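Local structure of bacteriocin (Pseudomonas syringae pv. tomato, 4FZL) at residues A48-E53 and L94-H99. The protein is a colicin M-like bacteriocin that degrades lipid II, the peptidoglycan precursor, probably as a calcium-binding phosphatase. Sequence-based numbering, arbitrary orientation.
Sequences AADQRE and LMTPFH
Asp50 OD1 is gripped by several groups at once: Thr96 OG1 donates to it over 2.8 Å, a water gives it a second hydrogen bond, and it is hydrogen-bonded also to Ser91 OG. The threonine approaches on the syn side of the carboxylate, tilted out of its plane. The other oxygen serves the histidine one helical turn after Met95, His99 ND1 donating to Asp50 OD2 at 2.7 Å with an N-H...O angle of 168°. This bond lies in the imidazole plane but is tilted from the carboxylate plane, on the anti side, the two flat groups standing 78° apart. Both side chains extend from their helices with CG anti to the backbone N (Asp50 chi1 -175°), which brings carboxylate and ring together between the helices. Aspartate suits the place because its short, two-pronged carboxylate can hold Thr96 and His99 together, and this His-carboxylate hydrogen bond joins helix 37-54 to the first turn of helix 96-106 within the colicin M-like part of the chain. Threonine fits because its hydroxyl can donate to Asp50 while accepting from Gly92 N. Histidine suits its own place, since it has a nitrogen for each neighbour: ND1 is the donor toward Asp50, while NE2 is hydrogen-bonded to His88. Gln51 OE1 lies at the ring edge, 3.4 Å from His99 CE1, while its hydrogen bond goes to the backbone N of Val89. The small methyl Ala49 CB packs beside Met95 SD at 4.3 Å. Glu53, one turn after Ala49, is long enough to reach the approach to helix 96-106 through two waters: one joins its OE2 to Met95 N and to Asp50, the other its OE1 to Leu94 N, and OE2 is also bonded to Ser91 OG.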
ATOM      1  N   ALA A  48      -0.894  10.142   7.784  1.00 19.43           N
ATOM      2  CA  ALA A  48      -2.209  10.585   8.228  1.00 20.70           C
ATOM      3  C   ALA A  48      -3.173  10.866   7.047  1.00 19.15           C
ATOM      4  O   ALA A  48      -4.402  10.594   7.151  1.00 22.31           O
ATOM      5  CB  ALA A  48      -2.065  11.814   9.134  1.00 20.27           C
ATOM      6  N   ALA A  49      -2.623  11.503   5.999  1.00 16.96           N
ATOM      7  CA  ALA A  49      -3.454  11.870   4.883  1.00 20.76           C
ATOM      8  C   ALA A  49      -3.921  10.577   4.154  1.00 20.81           C
ATOM      9  O   ALA A  49      -5.055  10.447   3.714  1.00 21.32           O
ATOM     10  CB  ALA A  49      -2.659  12.793   3.947  1.00 21.06           C
ATOM     11  N   ASP A  50      -3.005   9.619   4.010  1.00 19.79           N
ATOM     12  CA  ASP A  50      -3.376   8.347   3.422  1.00 17.85           C
ATOM     13  C   ASP A  50      -4.456   7.652   4.235  1.00 18.83           C
ATOM     14  O   ASP A  50      -5.367   7.064   3.674  1.00 20.72           O
ATOM     15  CB  ASP A  50      -2.174   7.404   3.362  1.00 20.01           C
ATOM     16  CG  ASP A  50      -2.451   6.114   2.650  1.00 22.89           C
ATOM     17  OD1 ASP A  50      -2.540   6.124   1.397  1.00 23.12           O
ATOM     18  OD2 ASP A  50      -2.557   5.093   3.287  1.00 23.24           O
ATOM     19  N   GLN A  51      -4.300   7.635   5.553  1.00 21.35           N
ATOM     20  CA  GLN A  51      -5.327   7.090   6.404  1.00 22.16           C
ATOM     21  C   GLN A  51      -6.722   7.738   6.137  1.00 21.04           C
ATOM     22  O   GLN A  51      -7.751   7.069   6.061  1.00 22.60           O
ATOM     23  CB  GLN A  51      -4.874   7.214   7.882  1.00 23.28           C
ATOM     24  CG  GLN A  51      -5.790   6.665   8.965  1.00 27.69           C
ATOM     25  CD  GLN A  51      -5.789   5.201   9.053  1.00 24.65           C
ATOM     26  OE1 GLN A  51      -4.766   4.601   8.850  1.00 25.54           O
ATOM     27  NE2 GLN A  51      -6.921   4.607   9.372  1.00 29.36           N
ATOM     28  N   ARG A  52      -6.735   9.065   6.062  1.00 22.05           N
ATOM     29  CA  ARG A  52      -7.950   9.729   5.765  1.00 21.89           C
ATOM     30  C   ARG A  52      -8.511   9.413   4.339  1.00 21.60           C
ATOM     31  O   ARG A  52      -9.737   9.293   4.194  1.00 26.63           O
ATOM     32  CB  ARG A  52      -7.880  11.262   5.914  1.00 22.57           C
ATOM     33  CG  ARG A  52      -7.632  11.728   7.340  1.00 27.78           C
ATOM     34  CD  ARG A  52      -7.858  13.218   7.394  1.00 39.88           C
ATOM     35  NE  ARG A  52      -7.545  13.786   8.699  1.00 53.18           N
ATOM     36  CZ  ARG A  52      -7.891  15.022   9.076  1.00 50.93           C
ATOM     37  NH1 ARG A  52      -8.548  15.829   8.244  1.00 58.61           N
ATOM     38  NH2 ARG A  52      -7.552  15.465  10.272  1.00 58.95           N
ATOM     39  N   GLU A  53      -7.632   9.299   3.340  1.00 21.92           N
ATOM     40  CA  GLU A  53      -8.075   8.846   2.025  1.00 23.31           C
ATOM     41  C   GLU A  53      -8.691   7.407   2.123  1.00 21.33           C
ATOM     42  O   GLU A  53      -9.717   7.154   1.458  1.00 23.12           O
ATOM     43  CB  GLU A  53      -6.951   8.894   1.001  1.00 22.52           C
ATOM     44  CG  GLU A  53      -7.398   8.662  -0.410  1.00 28.83           C
ATOM     45  CD  GLU A  53      -6.272   8.793  -1.453  1.00 28.38           C
ATOM     46  OE1 GLU A  53      -6.557   9.204  -2.601  1.00 37.32           O
ATOM     47  OE2 GLU A  53      -5.126   8.518  -1.105  1.00 39.96           O
ATOM     48  N   LEU A  94      -1.788   7.611  -3.694  1.00 25.57           N
ATOM     49  CA  LEU A  94      -0.472   8.189  -3.940  1.00 27.66           C
ATOM     50  C   LEU A  94       0.496   7.978  -2.747  1.00 24.09           C
ATOM     51  O   LEU A  94       1.705   7.600  -2.908  1.00 27.82           O
ATOM     52  CB  LEU A  94      -0.637   9.696  -4.097  1.00 32.22           C
ATOM     53  CG  LEU A  94       0.564  10.559  -4.405  1.00 35.25           C
ATOM     54  CD1 LEU A  94       1.324   9.974  -5.600  1.00 41.77           C
ATOM     55  CD2 LEU A  94       0.048  11.970  -4.660  1.00 60.23           C
ATOM     56  N   MET A  95      -0.043   8.195  -1.531  1.00 22.52           N
ATOM     57  CA  MET A  95       0.803   8.208  -0.341  1.00 22.77           C
ATOM     58  C   MET A  95       0.881   6.886   0.368  1.00 20.39           C
ATOM     59  O   MET A  95       1.507   6.770   1.453  1.00 21.64           O
ATOM     60  CB  MET A  95       0.427   9.343   0.608  1.00 21.94           C
ATOM     61  CG  MET A  95       0.943  10.711   0.024  1.00 27.03           C
ATOM     62  SD  MET A  95       0.322  12.083   0.969  1.00 28.17           S
ATOM     63  CE  MET A  95       0.933  13.477   0.054  1.00 30.70           C
ATOM     64  N   THR A  96       0.280   5.863  -0.178  1.00 20.57           N
ATOM     65  CA  THR A  96       0.290   4.541   0.460  1.00 20.11           C
ATOM     66  C   THR A  96       1.718   4.000   0.739  1.00 22.30           C
ATOM     67  O   THR A  96       2.002   3.550   1.860  1.00 22.57           O
ATOM     68  CB  THR A  96      -0.587   3.557  -0.295  1.00 22.81           C
ATOM     69  OG1 THR A  96      -1.931   3.781   0.072  1.00 28.72           O
ATOM     70  CG2 THR A  96      -0.239   2.060   0.078  1.00 21.97           C
ATOM     71  N   PRO A  97       2.643   4.082  -0.242  1.00 23.10           N
ATOM     72  CA  PRO A  97       3.975   3.511   0.109  1.00 24.22           C
ATOM     73  C   PRO A  97       4.642   4.328   1.235  1.00 20.85           C
ATOM     74  O   PRO A  97       5.437   3.815   1.987  1.00 24.00           O
ATOM     75  CB  PRO A  97       4.789   3.596  -1.184  1.00 29.73           C
ATOM     76  CG  PRO A  97       3.870   4.137  -2.195  1.00 28.85           C
ATOM     77  CD  PRO A  97       2.491   4.330  -1.675  1.00 28.20           C
ATOM     78  N   PHE A  98       4.350   5.639   1.298  1.00 22.69           N
ATOM     79  CA  PHE A  98       4.888   6.455   2.386  1.00 22.25           C
ATOM     80  C   PHE A  98       4.268   6.089   3.717  1.00 20.90           C
ATOM     81  O   PHE A  98       4.886   6.164   4.785  1.00 21.66           O
ATOM     82  CB  PHE A  98       4.681   7.930   2.117  1.00 21.37           C
ATOM     83  CG  PHE A  98       5.501   8.434   0.962  1.00 26.86           C
ATOM     84  CD1 PHE A  98       6.827   8.758   1.115  1.00 30.79           C
ATOM     85  CD2 PHE A  98       4.930   8.545  -0.296  1.00 33.03           C
ATOM     86  CE1 PHE A  98       7.575   9.240   0.007  1.00 30.07           C
ATOM     87  CE2 PHE A  98       5.670   9.007  -1.398  1.00 42.04           C
ATOM     88  CZ  PHE A  98       7.010   9.323  -1.238  1.00 33.79           C
ATOM     89  N   HIS A  99       2.990   5.758   3.677  1.00 19.87           N
ATOM     90  CA  HIS A  99       2.297   5.324   4.901  1.00 20.50           C
ATOM     91  C   HIS A  99       2.937   4.026   5.411  1.00 21.07           C
ATOM     92  O   HIS A  99       3.206   3.898   6.599  1.00 22.43           O
ATOM     93  CB  HIS A  99       0.746   5.177   4.576  1.00 21.98           C
ATOM     94  CG  HIS A  99      -0.103   4.908   5.770  1.00 23.15           C
ATOM     95  ND1 HIS A  99      -1.451   4.891   5.696  1.00 23.43           N
ATOM     96  CD2 HIS A  99       0.212   4.770   7.107  1.00 21.24           C
ATOM     97  CE1 HIS A  99      -1.990   4.697   6.904  1.00 21.25           C
ATOM     98  NE2 HIS A  99      -0.990   4.640   7.788  1.00 19.96           N
TER
HETATM   99  O   HOH W   1      -2.604   8.108  -0.529  1.00 26.52           O
HETATM  100  O   HOH W   2      -4.316   9.207  -4.143  1.00 30.08           O